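Local coordinates for ABC transporter periplasmic peptide-binding protein (Pseudoalteromonas, PDB 4QFP), which probably captures dipeptides and similar short peptides in the periplasm and hands them to an ABC transporter for uptake, at residues 38-43 / 50-55; 44-49 / 138-143; 119-124 / 183-188. All coordinates share one frame; numbering follows the deposited sequence.

Contact 1: 38-43 / 50-55. With THR (threonine), chain D; VAL (valine), chain C.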
ATOM      1  N   ASN A  38       6.077  -8.509  10.741  1.00 15.42           N
ATOM      2  CA  ASN A  38       5.651  -7.721  11.895  1.00 15.82           C
ATOM      3  C   ASN A  38       4.914  -6.484  11.427  1.00 15.95           C
ATOM      4  O   ASN A  38       5.153  -6.003  10.314  1.00 17.47           O
ATOM      5  CB  ASN A  38       6.855  -7.252  12.720  1.00 17.68           C
ATOM      6  CG  ASN A  38       7.578  -8.377  13.410  1.00 16.42           C
ATOM      7  OD1 ASN A  38       8.796  -8.516  13.277  1.00 19.42           O
ATOM      8  ND2 ASN A  38       6.850  -9.163  14.181  1.00 14.32           N
ATOM      9  N   PRO A  39       4.019  -5.952  12.272  1.00 16.38           N
ATOM     10  CA  PRO A  39       3.548  -4.591  12.012  1.00 15.16           C
ATOM     11  C   PRO A  39       4.656  -3.658  12.450  1.00 16.21           C
ATOM     12  O   PRO A  39       5.361  -3.981  13.404  1.00 19.62           O
ATOM     13  CB  PRO A  39       2.345  -4.451  12.947  1.00 14.81           C
ATOM     14  CG  PRO A  39       2.637  -5.388  14.073  1.00 16.00           C
ATOM     15  CD  PRO A  39       3.410  -6.538  13.481  1.00 14.63           C
ATOM     16  N   VAL A  40       4.829  -2.532  11.767  1.00 15.12           N
ATOM     17  CA  VAL A  40       5.909  -1.622  12.100  1.00 16.11           C
ATOM     18  C   VAL A  40       5.393  -0.542  13.038  1.00 17.75           C
ATOM     19  O   VAL A  40       6.164   0.260  13.568  1.00 18.84           O
ATOM     20  CB  VAL A  40       6.511  -0.993  10.836  1.00 16.59           C
ATOM     21  CG1 VAL A  40       7.072  -2.070   9.955  1.00 18.26           C
ATOM     22  CG2 VAL A  40       5.454  -0.214  10.070  1.00 11.49           C
ATOM     23  N   SER A  41       4.083  -0.553  13.250  1.00 15.90           N
ATOM     24  CA  SER A  41       3.412   0.420  14.098  1.00 18.54           C
ATOM     25  C   SER A  41       1.955   0.014  14.220  1.00 18.22           C
ATOM     26  O   SER A  41       1.486  -0.830  13.461  1.00 15.33           O
ATOM     27  CB  SER A  41       3.511   1.815  13.481  1.00 16.22           C
ATOM     28  OG  SER A  41       2.717   2.744  14.197  1.00 20.38           O
ATOM     29  N   PHE A  42       1.237   0.598  15.176  1.00 14.74           N
ATOM     30  CA  PHE A  42      -0.195   0.353  15.276  1.00 14.84           C
ATOM     31  C   PHE A  42      -0.998   1.587  14.899  1.00 18.07           C
ATOM     32  O   PHE A  42      -2.202   1.693  15.177  1.00 16.46           O
ATOM     33  CB  PHE A  42      -0.558  -0.228  16.643  1.00 17.31           C
ATOM     34  CG  PHE A  42      -0.071  -1.643  16.819  1.00 19.14           C
ATOM     35  CD1 PHE A  42      -0.863  -2.718  16.434  1.00 18.77           C
ATOM     36  CD2 PHE A  42       1.195  -1.898  17.310  1.00 18.02           C
ATOM     37  CE1 PHE A  42      -0.405  -4.012  16.565  1.00 17.48           C
ATOM     38  CE2 PHE A  42       1.659  -3.198  17.429  1.00 16.79           C
ATOM     39  CZ  PHE A  42       0.862  -4.250  17.060  1.00 14.02           C
ATOM     40  N   ASN A  43      -0.305   2.502  14.229  1.00 15.34           N
ATOM     41  CA  ASN A  43      -0.910   3.657  13.588  1.00 18.17           C
ATOM     42  C   ASN A  43      -0.675   3.610  12.073  1.00 17.21           C
ATOM     43  O   ASN A  43       0.460   3.701  11.609  1.00 18.03           O
ATOM     44  CB  ASN A  43      -0.348   4.957  14.176  1.00 18.12           C
ATOM     45  CG  ASN A  43      -0.896   6.194  13.484  1.00 17.86           C
ATOM     46  OD1 ASN A  43      -1.877   6.122  12.745  1.00 17.79           O
ATOM     47  ND2 ASN A  43      -0.274   7.341  13.736  1.00 15.37           N
ATOM     48  N   GLY A  50       1.970  -2.851   3.111  1.00 15.56           N
ATOM     49  CA  GLY A  50       0.701  -3.557   3.164  1.00 15.38           C
ATOM     50  C   GLY A  50       0.628  -4.545   4.308  1.00 15.89           C
ATOM     51  O   GLY A  50      -0.457  -4.819   4.831  1.00 14.57           O
ATOM     52  N   SER A  51       1.781  -5.099   4.676  1.00 14.21           N
ATOM     53  CA  SER A  51       1.871  -6.067   5.779  1.00 16.55           C
ATOM     54  C   SER A  51       1.373  -5.486   7.094  1.00 15.59           C
ATOM     55  O   SER A  51       0.733  -6.175   7.907  1.00 17.26           O
ATOM     56  CB  SER A  51       3.328  -6.510   5.980  1.00 14.89           C
ATOM     57  OG  SER A  51       3.849  -7.124   4.818  1.00 23.03           O
ATOM     58  N   THR A  52       1.716  -4.231   7.338  1.00 12.57           N
ATOM     59  CA  THR A  52       1.297  -3.584   8.566  1.00 13.02           C
ATOM     60  C   THR A  52      -0.184  -3.215   8.440  1.00 14.49           C
ATOM     61  O   THR A  52      -0.999  -3.587   9.287  1.00 15.34           O
ATOM     62  CB  THR A  52       2.182  -2.373   8.878  1.00 13.16           C
ATOM     63  OG1 THR A  52       3.492  -2.830   9.243  1.00 14.32           O
ATOM     64  CG2 THR A  52       1.623  -1.571  10.033  1.00 14.47           C
ATOM     65  N   ILE A  53      -0.535  -2.536   7.353  1.00 15.29           N
ATOM     66  CA  ILE A  53      -1.908  -2.064   7.140  1.00 13.65           C
ATOM     67  C   ILE A  53      -2.928  -3.202   7.188  1.00 16.51           C
ATOM     68  O   ILE A  53      -3.994  -3.057   7.789  1.00 15.21           O
ATOM     69  CB  ILE A  53      -2.032  -1.302   5.809  1.00 14.44           C
ATOM     70  CG1 ILE A  53      -1.094  -0.097   5.796  1.00 15.18           C
ATOM     71  CG2 ILE A  53      -3.469  -0.854   5.572  1.00 16.43           C
ATOM     72  CD1 ILE A  53      -1.414   0.957   6.834  1.00 12.00           C
ATOM     73  N   ASP A  54      -2.600  -4.343   6.581  1.00 16.77           N
ATOM     74  CA  ASP A  54      -3.512  -5.488   6.611  1.00 14.26           C
ATOM     75  C   ASP A  54      -3.852  -5.922   8.041  1.00 16.41           C
ATOM     76  O   ASP A  54      -4.979  -6.342   8.318  1.00 17.18           O
ATOM     77  CB  ASP A  54      -2.946  -6.677   5.835  1.00 17.48           C
ATOM     78  CG  ASP A  54      -3.197  -6.585   4.335  1.00 18.48           C
ATOM     79  OD1 ASP A  54      -3.994  -5.729   3.885  1.00 16.88           O
ATOM     80  OD2 ASP A  54      -2.590  -7.383   3.602  1.00 20.15           O
ATOM     81  N   ILE A  55      -2.883  -5.830   8.948  1.00 14.74           N
ATOM     82  CA  ILE A  55      -3.105  -6.242  10.334  1.00 14.59           C
ATOM     83  C   ILE A  55      -3.929  -5.233  11.122  1.00 15.32           C
ATOM     84  O   ILE A  55      -4.853  -5.607  11.850  1.00 19.15           O
ATOM     85  CB  ILE A  55      -1.764  -6.464  11.083  1.00 15.61           C
ATOM     86  CG1 ILE A  55      -0.976  -7.607  10.444  1.00 16.65           C
ATOM     87  CG2 ILE A  55      -2.004  -6.748  12.570  1.00 16.42           C
ATOM     88  CD1 ILE A  55       0.322  -7.914  11.164  1.00 13.14           C
TER
HETATM   89  N   THR D 602       2.764  -1.223  -0.392  1.00 17.91           N
HETATM   90  CA  THR D 602       3.703  -2.177  -0.969  1.00 18.23           C
HETATM   91  C   THR D 602       3.358  -3.590  -0.495  1.00 19.30           C
HETATM   92  O   THR D 602       3.867  -4.603  -1.005  1.00 16.70           O
HETATM   93  CB  THR D 602       5.148  -1.849  -0.561  1.00 16.22           C
HETATM   94  OG1 THR D 602       5.212  -1.711   0.862  1.00 16.73           O
HETATM   95  CG2 THR D 602       5.607  -0.542  -1.210  1.00 16.94           C
HETATM   96  OXT THR D 602       2.558  -3.740   0.434  1.00 17.79           O
HETATM   97  N   VAL C 601      -0.330   0.599  -1.118  1.00 16.43           N
HETATM   98  CA  VAL C 601       0.697   0.027  -0.252  1.00 14.33           C
HETATM   99  C   VAL C 601       1.658  -0.857  -1.034  1.00 17.34           C
HETATM  100  O   VAL C 601       1.405  -1.220  -2.178  1.00 15.78           O
HETATM  101  CB  VAL C 601       0.079  -0.860   0.840  1.00 13.82           C
HETATM  102  CG1 VAL C 601      -0.813  -0.052   1.778  1.00 13.72           C
HETATM  103  CG2 VAL C 601      -0.703  -2.003   0.202  1.00 18.55           C
HETATM  104  O   HOH W   1       5.028  -4.678   7.848  1.00 14.86           O
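A chi1 of -70° on Thr52 sets OG1 beside its own backbone N and swings CG2 to the far side of that N, so that both branches meet the chain at Pro39 to Ser41. Val40, with chi1 at -61°, tucks CG2 between its backbone N and carbonyl carbon, and this methyl rests on Thr52 OG1 at 3.4 Å. The same hydroxyl accepts from Val40 N at 2.9 Å, the N-H...O angle being 147°, and donates to water 1, which in turn donates to Asn38 O. Threonine suits the place because its small branched side chain brings both a hydroxyl and a methyl; CG2 lies 3.5 Å from the buried Ser41 O. The helix that begins at Gly50 is part of the peptide site: Gly50 N donates to OXT of the bound threonine at 2.9 Å, and Gly50, with no side chain, lets OXT come this close. A valine in place of Thr52 would probably leave Val40 N and water 1 without their shared partner. On the loop side, Ser41 OG accepts from Asn43 N at 3.0 Å, forming an ST turn. One turn beyond Thr52, Ile55 CD1 reaches Pro39 CD at 4.1 Å, joining two apolar groups.

Contact 2: 44-49 / 138-143; sequences PQVTTT and ANYPYF. With VAL (valine), chain C; THR (threonine), chain D.
The two segments come closest at Val46 and Tyr140, whose CA atoms are 4.5 Å apart, the directions from 45 to 48 and from 139 to 142 differing by 63°, and no direct hydrogen bond spans them. In its place stand two CA-H...O contacts, Tyr140 CA to Gln45 O at 3.4 Å and Val46 CA to Asn139 O at 3.3 Å; Asn139 O, buried here, has no conventional partner. Gln45 O lies at the edge of the Tyr140 ring, near its plane, while Val46 CG1 meets CD1 of that ring obliquely at 4.2 Å. Pro141 suits the first turn of helix 141-145, where no backbone N-H is required, and its ring packs on the backbone, CG lying 3.6 Å from Thr47 CA. A chi1 of 60° puts Thr48 OG1 between its backbone N and carbonyl carbon and turns CG2 onto the start of that helix, where it touches Pro141 CB at 3.8 Å. Tyr142 N, in the first turn and so without a helical acceptor, donates to water 2 at 3.0 Å, and the water in turn donates to Gln45 O. Thr47 OG1 accepts from Thr49 N in an ST turn; between them Thr48 O accepts from N of the bound threonine at 2.9 Å. Around this join, Pro44 packs on helix 50-60 and Thr49 on helix 414-422, Gln45 NE2 bonds to Thr121 O of helix 115-123, and the Tyr142 ring stacks on Phe182.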
ATOM      1  N   PRO A  44      -1.754   3.449  11.302  1.00 16.32           N
ATOM      2  CA  PRO A  44      -1.687   3.375   9.838  1.00 15.96           C
ATOM      3  C   PRO A  44      -0.995   4.581   9.210  1.00 15.73           C
ATOM      4  O   PRO A  44      -0.446   4.445   8.120  1.00 15.54           O
ATOM      5  CB  PRO A  44      -3.164   3.346   9.425  1.00 12.92           C
ATOM      6  CG  PRO A  44      -3.860   2.740  10.581  1.00 14.82           C
ATOM      7  CD  PRO A  44      -3.121   3.238  11.801  1.00 14.71           C
ATOM      8  N   GLN A  45      -1.008   5.732   9.881  1.00 15.73           N
ATOM      9  CA  GLN A  45      -0.497   6.962   9.277  1.00 15.92           C
ATOM     10  C   GLN A  45       0.990   6.902   8.952  1.00 16.75           C
ATOM     11  O   GLN A  45       1.461   7.600   8.050  1.00 18.28           O
ATOM     12  CB  GLN A  45      -0.726   8.168  10.196  1.00 13.89           C
ATOM     13  CG  GLN A  45      -2.164   8.545  10.450  1.00 15.64           C
ATOM     14  CD  GLN A  45      -2.267   9.669  11.459  1.00 19.36           C
ATOM     15  OE1 GLN A  45      -1.398   9.819  12.323  1.00 19.60           O
ATOM     16  NE2 GLN A  45      -3.310  10.483  11.345  1.00 17.16           N
ATOM     17  N   VAL A  46       1.740   6.100   9.698  1.00 15.21           N
ATOM     18  CA  VAL A  46       3.197   6.157   9.593  1.00 16.61           C
ATOM     19  C   VAL A  46       3.834   5.162   8.617  1.00 15.50           C
ATOM     20  O   VAL A  46       5.066   5.076   8.531  1.00 14.72           O
ATOM     21  CB  VAL A  46       3.862   6.032  10.973  1.00 17.03           C
ATOM     22  CG1 VAL A  46       3.347   7.126  11.913  1.00 18.37           C
ATOM     23  CG2 VAL A  46       3.620   4.648  11.548  1.00 13.80           C
ATOM     24  N   THR A  47       3.012   4.425   7.868  1.00 16.91           N
ATOM     25  CA  THR A  47       3.554   3.405   6.960  1.00 15.84           C
ATOM     26  C   THR A  47       2.754   3.237   5.671  1.00 16.35           C
ATOM     27  O   THR A  47       1.568   3.564   5.600  1.00 14.49           O
ATOM     28  CB  THR A  47       3.622   2.035   7.648  1.00 16.48           C
ATOM     29  OG1 THR A  47       4.270   1.087   6.786  1.00 16.39           O
ATOM     30  CG2 THR A  47       2.218   1.547   7.972  1.00 16.59           C
ATOM     31  N   THR A  48       3.417   2.719   4.645  1.00 17.66           N
ATOM     32  CA  THR A  48       2.722   2.344   3.429  1.00 14.33           C
ATOM     33  C   THR A  48       2.887   0.859   3.134  1.00 14.70           C
ATOM     34  O   THR A  48       2.566   0.405   2.052  1.00 16.55           O
ATOM     35  CB  THR A  48       3.168   3.192   2.224  1.00 15.25           C
ATOM     36  OG1 THR A  48       4.574   3.031   2.004  1.00 15.41           O
ATOM     37  CG2 THR A  48       2.858   4.655   2.473  1.00 14.53           C
ATOM     38  N   THR A  49       3.390   0.108   4.109  1.00 15.59           N
ATOM     39  CA  THR A  49       3.656  -1.310   3.914  1.00 15.34           C
ATOM     40  C   THR A  49       2.395  -2.127   4.141  1.00 17.39           C
ATOM     41  O   THR A  49       1.823  -2.116   5.238  1.00 14.05           O
ATOM     42  CB  THR A  49       4.742  -1.823   4.864  1.00 14.82           C
ATOM     43  OG1 THR A  49       5.902  -0.982   4.775  1.00 13.94           O
ATOM     44  CG2 THR A  49       5.122  -3.253   4.484  1.00 13.79           C
ATOM     45  N   ALA A 138       7.467  10.398  13.411  1.00 29.42           N
ATOM     46  CA  ALA A 138       7.353  11.758  12.878  1.00 23.85           C
ATOM     47  C   ALA A 138       7.255  11.762  11.357  1.00 26.38           C
ATOM     48  O   ALA A 138       7.494  12.785  10.721  1.00 26.37           O
ATOM     49  CB  ALA A 138       8.543  12.600  13.321  1.00 26.24           C
ATOM     50  N   ASN A 139       6.896  10.614  10.789  1.00 25.19           N
ATOM     51  CA  ASN A 139       6.946  10.383   9.348  1.00 25.90           C
ATOM     52  C   ASN A 139       5.610   9.831   8.871  1.00 20.49           C
ATOM     53  O   ASN A 139       5.107   8.873   9.444  1.00 21.31           O
ATOM     54  CB  ASN A 139       8.061   9.379   9.069  1.00 26.64           C
ATOM     55  CG  ASN A 139       8.268   9.123   7.599  1.00 29.82           C
ATOM     56  OD1 ASN A 139       8.532  10.049   6.827  1.00 32.49           O
ATOM     57  ND2 ASN A 139       8.201   7.856   7.204  1.00 30.40           N
ATOM     58  N   TYR A 140       5.023  10.432   7.839  1.00 16.59           N
ATOM     59  CA  TYR A 140       3.692  10.039   7.379  1.00 15.32           C
ATOM     60  C   TYR A 140       3.762   9.811   5.881  1.00 18.46           C
ATOM     61  O   TYR A 140       3.324  10.650   5.104  1.00 20.64           O
ATOM     62  CB  TYR A 140       2.661  11.128   7.715  1.00 18.69           C
ATOM     63  CG  TYR A 140       2.772  11.601   9.139  1.00 17.70           C
ATOM     64  CD1 TYR A 140       2.368  10.790  10.192  1.00 17.79           C
ATOM     65  CD2 TYR A 140       3.320  12.841   9.440  1.00 20.28           C
ATOM     66  CE1 TYR A 140       2.493  11.204  11.498  1.00 18.80           C
ATOM     67  CE2 TYR A 140       3.446  13.264  10.749  1.00 19.38           C
ATOM     68  CZ  TYR A 140       3.039  12.442  11.767  1.00 16.52           C
ATOM     69  OH  TYR A 140       3.173  12.846  13.067  1.00 21.66           O
ATOM     70  N   PRO A 141       4.336   8.673   5.474  1.00 18.56           N
ATOM     71  CA  PRO A 141       4.786   8.471   4.095  1.00 17.79           C
ATOM     72  C   PRO A 141       3.731   8.685   3.024  1.00 17.16           C
ATOM     73  O   PRO A 141       4.053   9.310   2.025  1.00 17.15           O
ATOM     74  CB  PRO A 141       5.285   7.019   4.089  1.00 17.53           C
ATOM     75  CG  PRO A 141       4.766   6.408   5.344  1.00 15.14           C
ATOM     76  CD  PRO A 141       4.649   7.517   6.328  1.00 16.14           C
ATOM     77  N   TYR A 142       2.511   8.189   3.201  1.00 15.23           N
ATOM     78  CA  TYR A 142       1.549   8.316   2.108  1.00 16.20           C
ATOM     79  C   TYR A 142       1.145   9.766   1.947  1.00 17.59           C
ATOM     80  O   TYR A 142       1.159  10.310   0.849  1.00 18.80           O
ATOM     81  CB  TYR A 142       0.309   7.450   2.315  1.00 15.93           C
ATOM     82  CG  TYR A 142      -0.696   7.617   1.178  1.00 16.60           C
ATOM     83  CD1 TYR A 142      -0.543   6.937  -0.019  1.00 19.30           C
ATOM     84  CD2 TYR A 142      -1.774   8.479   1.300  1.00 17.09           C
ATOM     85  CE1 TYR A 142      -1.448   7.098  -1.063  1.00 19.42           C
ATOM     86  CE2 TYR A 142      -2.682   8.651   0.263  1.00 18.95           C
ATOM     87  CZ  TYR A 142      -2.513   7.962  -0.917  1.00 18.11           C
ATOM     88  OH  TYR A 142      -3.422   8.133  -1.946  1.00 19.57           O
ATOM     89  N   PHE A 143       0.798  10.394   3.062  1.00 17.90           N
ATOM     90  CA  PHE A 143       0.285  11.746   3.035  1.00 16.16           C
ATOM     91  C   PHE A 143       1.349  12.737   2.581  1.00 17.11           C
ATOM     92  O   PHE A 143       1.093  13.625   1.767  1.00 18.33           O
ATOM     93  CB  PHE A 143      -0.293  12.092   4.401  1.00 14.35           C
ATOM     94  CG  PHE A 143      -1.528  11.305   4.731  1.00 16.43           C
ATOM     95  CD1 PHE A 143      -2.704  11.536   4.045  1.00 17.09           C
ATOM     96  CD2 PHE A 143      -1.511  10.329   5.713  1.00 19.60           C
ATOM     97  CE1 PHE A 143      -3.853  10.810   4.336  1.00 18.44           C
ATOM     98  CE2 PHE A 143      -2.661   9.604   6.020  1.00 19.05           C
ATOM     99  CZ  PHE A 143      -3.826   9.844   5.327  1.00 18.83           C
TER
HETATM  100  N   VAL C 601      -0.330   0.599  -1.118  1.00 16.43           N
HETATM  101  CA  VAL C 601       0.697   0.027  -0.252  1.00 14.33           C
HETATM  102  C   VAL C 601       1.658  -0.857  -1.034  1.00 17.34           C
HETATM  103  O   VAL C 601       1.405  -1.220  -2.178  1.00 15.78           O
HETATM  104  CB  VAL C 601       0.079  -0.860   0.840  1.00 13.82           C
HETATM  105  CG1 VAL C 601      -0.813  -0.052   1.778  1.00 13.72           C
HETATM  106  CG2 VAL C 601      -0.703  -2.003   0.202  1.00 18.55           C
HETATM  107  N   THR D 602       2.764  -1.223  -0.392  1.00 17.91           N
HETATM  108  CA  THR D 602       3.703  -2.177  -0.969  1.00 18.23           C
HETATM  109  C   THR D 602       3.358  -3.590  -0.495  1.00 19.30           C
HETATM  110  O   THR D 602       3.867  -4.603  -1.005  1.00 16.70           O
HETATM  111  CB  THR D 602       5.148  -1.849  -0.561  1.00 16.22           C
HETATM  112  OG1 THR D 602       5.212  -1.711   0.862  1.00 16.73           O
HETATM  113  CG2 THR D 602       5.607  -0.542  -1.210  1.00 16.94           C
HETATM  114  OXT THR D 602       2.558  -3.740   0.434  1.00 17.79           O
HETATM  115  O   HOH W   2       1.200   6.983   5.623  1.00 21.35           O

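Contact 3: 119-124 / 183-188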
ATOM      1  N   ILE A 119     -10.038  16.583  13.947  1.00 16.45           N
ATOM      2  CA  ILE A 119      -9.154  17.706  13.754  1.00 16.89           C
ATOM      3  C   ILE A 119      -7.755  17.335  14.236  1.00 15.48           C
ATOM      4  O   ILE A 119      -6.762  17.620  13.569  1.00 12.83           O
ATOM      5  CB  ILE A 119      -9.658  18.965  14.500  1.00 15.43           C
ATOM      6  CG1 ILE A 119     -10.848  19.588  13.757  1.00 18.00           C
ATOM      7  CG2 ILE A 119      -8.549  19.977  14.605  1.00 19.67           C
ATOM      8  CD1 ILE A 119     -11.520  20.699  14.532  1.00 21.11           C
ATOM      9  N   PHE A 120      -7.686  16.693  15.394  1.00 16.80           N
ATOM     10  CA  PHE A 120      -6.402  16.230  15.905  1.00 15.88           C
ATOM     11  C   PHE A 120      -5.751  15.244  14.944  1.00 15.48           C
ATOM     12  O   PHE A 120      -4.568  15.371  14.621  1.00 17.93           O
ATOM     13  CB  PHE A 120      -6.559  15.576  17.276  1.00 14.72           C
ATOM     14  CG  PHE A 120      -5.363  14.745  17.684  1.00 17.00           C
ATOM     15  CD1 PHE A 120      -4.220  15.344  18.181  1.00 15.89           C
ATOM     16  CD2 PHE A 120      -5.377  13.368  17.533  1.00 15.97           C
ATOM     17  CE1 PHE A 120      -3.109  14.579  18.541  1.00 16.20           C
ATOM     18  CE2 PHE A 120      -4.278  12.599  17.886  1.00 17.42           C
ATOM     19  CZ  PHE A 120      -3.146  13.205  18.396  1.00 16.01           C
ATOM     20  N   THR A 121      -6.525  14.266  14.487  1.00 16.49           N
ATOM     21  CA  THR A 121      -5.995  13.186  13.652  1.00 14.73           C
ATOM     22  C   THR A 121      -5.318  13.724  12.411  1.00 14.12           C
ATOM     23  O   THR A 121      -4.155  13.443  12.143  1.00 13.27           O
ATOM     24  CB  THR A 121      -7.108  12.206  13.219  1.00 14.73           C
ATOM     25  OG1 THR A 121      -7.615  11.523  14.365  1.00 14.68           O
ATOM     26  CG2 THR A 121      -6.569  11.173  12.245  1.00 13.50           C
ATOM     27  N   PHE A 122      -6.044  14.530  11.651  1.00 14.57           N
ATOM     28  CA  PHE A 122      -5.533  14.978  10.372  1.00 11.35           C
ATOM     29  C   PHE A 122      -4.576  16.180  10.419  1.00 15.82           C
ATOM     30  O   PHE A 122      -3.695  16.294   9.568  1.00 15.16           O
ATOM     31  CB  PHE A 122      -6.707  15.177   9.408  1.00 15.69           C
ATOM     32  CG  PHE A 122      -7.422  13.894   9.088  1.00 14.94           C
ATOM     33  CD1 PHE A 122      -6.930  13.037   8.110  1.00 16.67           C
ATOM     34  CD2 PHE A 122      -8.559  13.523   9.791  1.00 16.18           C
ATOM     35  CE1 PHE A 122      -7.573  11.848   7.820  1.00 17.36           C
ATOM     36  CE2 PHE A 122      -9.208  12.335   9.518  1.00 15.73           C
ATOM     37  CZ  PHE A 122      -8.720  11.492   8.526  1.00 20.74           C
ATOM     38  N   SER A 123      -4.718  17.063  11.406  1.00 15.76           N
ATOM     39  CA  SER A 123      -3.757  18.151  11.549  1.00 16.69           C
ATOM     40  C   SER A 123      -2.402  17.618  12.012  1.00 14.71           C
ATOM     41  O   SER A 123      -1.378  18.272  11.836  1.00 16.18           O
ATOM     42  CB  SER A 123      -4.259  19.236  12.507  1.00 17.54           C
ATOM     43  OG  SER A 123      -4.482  18.723  13.811  1.00 17.25           O
ATOM     44  N   ARG A 124      -2.384  16.430  12.599  1.00 13.61           N
ATOM     45  CA  ARG A 124      -1.104  15.856  13.004  1.00 18.04           C
ATOM     46  C   ARG A 124      -0.225  15.622  11.780  1.00 16.78           C
ATOM     47  O   ARG A 124       0.995  15.525  11.892  1.00 16.55           O
ATOM     48  CB  ARG A 124      -1.291  14.559  13.787  1.00 16.00           C
ATOM     49  CG  ARG A 124      -0.325  13.465  13.351  1.00 23.49           C
ATOM     50  CD  ARG A 124       0.552  12.928  14.474  1.00 24.65           C
ATOM     51  NE  ARG A 124       0.018  11.700  15.043  1.00 25.98           N
ATOM     52  CZ  ARG A 124       0.749  10.690  15.513  1.00 21.52           C
ATOM     53  NH1 ARG A 124       2.076  10.717  15.486  1.00 20.53           N
ATOM     54  NH2 ARG A 124       0.136   9.631  16.008  1.00 18.72           N
ATOM     55  N   ALA A 183      -6.184   6.760   6.359  1.00 16.10           N
ATOM     56  CA  ALA A 183      -6.970   7.889   6.858  1.00 17.28           C
ATOM     57  C   ALA A 183      -7.886   7.530   8.023  1.00 15.56           C
ATOM     58  O   ALA A 183      -9.020   8.005   8.091  1.00 15.50           O
ATOM     59  CB  ALA A 183      -7.776   8.514   5.712  1.00 15.88           C
ATOM     60  N   VAL A 184      -7.407   6.700   8.946  1.00 15.98           N
ATOM     61  CA  VAL A 184      -8.223   6.305  10.091  1.00 14.52           C
ATOM     62  C   VAL A 184      -8.333   7.453  11.090  1.00 17.10           C
ATOM     63  O   VAL A 184      -7.531   8.383  11.067  1.00 16.65           O
ATOM     64  CB  VAL A 184      -7.638   5.091  10.836  1.00 16.29           C
ATOM     65  CG1 VAL A 184      -7.519   3.886   9.896  1.00 15.67           C
ATOM     66  CG2 VAL A 184      -6.293   5.443  11.435  1.00 17.77           C
ATOM     67  N   VAL A 185      -9.317   7.372  11.985  1.00 17.35           N
ATOM     68  CA  VAL A 185      -9.469   8.385  13.019  1.00 17.56           C
ATOM     69  C   VAL A 185      -8.845   7.913  14.335  1.00 16.59           C
ATOM     70  O   VAL A 185      -9.080   6.791  14.782  1.00 16.26           O
ATOM     71  CB  VAL A 185     -10.952   8.751  13.241  1.00 18.42           C
ATOM     72  CG1 VAL A 185     -11.090   9.778  14.364  1.00 19.18           C
ATOM     73  CG2 VAL A 185     -11.566   9.275  11.959  1.00 18.83           C
ATOM     74  N   LEU A 186      -8.047   8.778  14.951  1.00 15.90           N
ATOM     75  CA  LEU A 186      -7.385   8.448  16.211  1.00 16.21           C
ATOM     76  C   LEU A 186      -8.056   9.184  17.375  1.00 19.19           C
ATOM     77  O   LEU A 186      -8.900  10.063  17.164  1.00 15.93           O
ATOM     78  CB  LEU A 186      -5.898   8.808  16.132  1.00 15.93           C
ATOM     79  CG  LEU A 186      -5.167   8.288  14.881  1.00 16.26           C
ATOM     80  CD1 LEU A 186      -3.772   8.861  14.801  1.00 16.87           C
ATOM     81  CD2 LEU A 186      -5.114   6.780  14.874  1.00 16.57           C
ATOM     82  N   SER A 187      -7.678   8.838  18.601  1.00 18.81           N
ATOM     83  CA  SER A 187      -8.345   9.383  19.775  1.00 19.45           C
ATOM     84  C   SER A 187      -7.575  10.556  20.343  1.00 18.57           C
ATOM     85  O   SER A 187      -6.444  10.392  20.787  1.00 17.53           O
ATOM     86  CB  SER A 187      -8.495   8.308  20.854  1.00 20.02           C
ATOM     87  OG  SER A 187      -9.004   8.868  22.048  1.00 18.79           O
ATOM     88  N   LYS A 188      -8.184  11.739  20.336  1.00 19.99           N
ATOM     89  CA  LYS A 188      -7.532  12.905  20.926  1.00 19.51           C
ATOM     90  C   LYS A 188      -7.447  12.770  22.438  1.00 18.73           C
ATOM     91  O   LYS A 188      -6.438  13.136  23.034  1.00 22.48           O
ATOM     92  CB  LYS A 188      -8.236  14.216  20.545  1.00 16.49           C
ATOM     93  CG  LYS A 188      -7.571  15.454  21.168  1.00 21.44           C
ATOM     94  CD  LYS A 188      -8.270  16.755  20.807  1.00 21.08           C
ATOM     95  CE  LYS A 188      -7.483  17.953  21.331  1.00 25.87           C
ATOM     96  NZ  LYS A 188      -8.154  19.266  21.075  1.00 27.21           N
TER
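The Phe122 ring presents its edge to Ala183: CB lies in the ring plane, 3.9 Å from CE1, and the Ala183 carbonyl oxygen sits near that plane, 3.5 Å from CZ, where the slightly positive ring hydrogens suit an oxygen. One face of this ring carries the methyl CG2 of Thr121, offset to the rim. The Phe120 ring likewise turns an edge to Leu186 CB, and it meets Tyr132 edge-to-face. Lys188 crosses Phe120 obliquely, CB to CB 3.9 Å, using the apolar part of its extended chain. At the middle of the contact Thr121, with chi1 at -66°, holds OG1 beside its own N, facing the loop: it accepts from Leu186 N at 2.8 Å, with an N-H...O angle of 161°, and bonds to Asp117 O one turn back in helix 115-123. Thr121 CG2 packs 3.2 Å from Val184 O. Leu186 CD1 lies 4.2 Å from Arg124 NH2, a guanidinium nitrogen that forms a salt bridge with Asp204. The loop is thus held to helix 115-123 by a buried threonine hydroxyl that serves both, and by Asp117 OD1, which takes Lys188 N, while aromatic edges and aliphatic chains close the sides.

How the contacts relate
Three consecutive hexads, 38-43, 44-49 and 50-55, run from the loop after strand 30-35 into helix 50-60, so contacts 1 and 2 interlock, their centres about 11 Å apart, and both touch the bound valine and threonine. VAL C and THR N are 1.3 Å apart, as in a peptide bond. Contact 3 lies about 13 Å from the centre of contact 2 and 18 Å from that of contact 1, beyond contact 2 and away from the ligand, where helix 115-123 packs beside strand 152-159 of the four-stranded antiparallel sheet. The segments of contacts 2 and 3 alternate along the chain, and the two meet where Gln45 NE2 probably bonds to Thr121 O. The series thus runs from the peptide site outward into the fold around it.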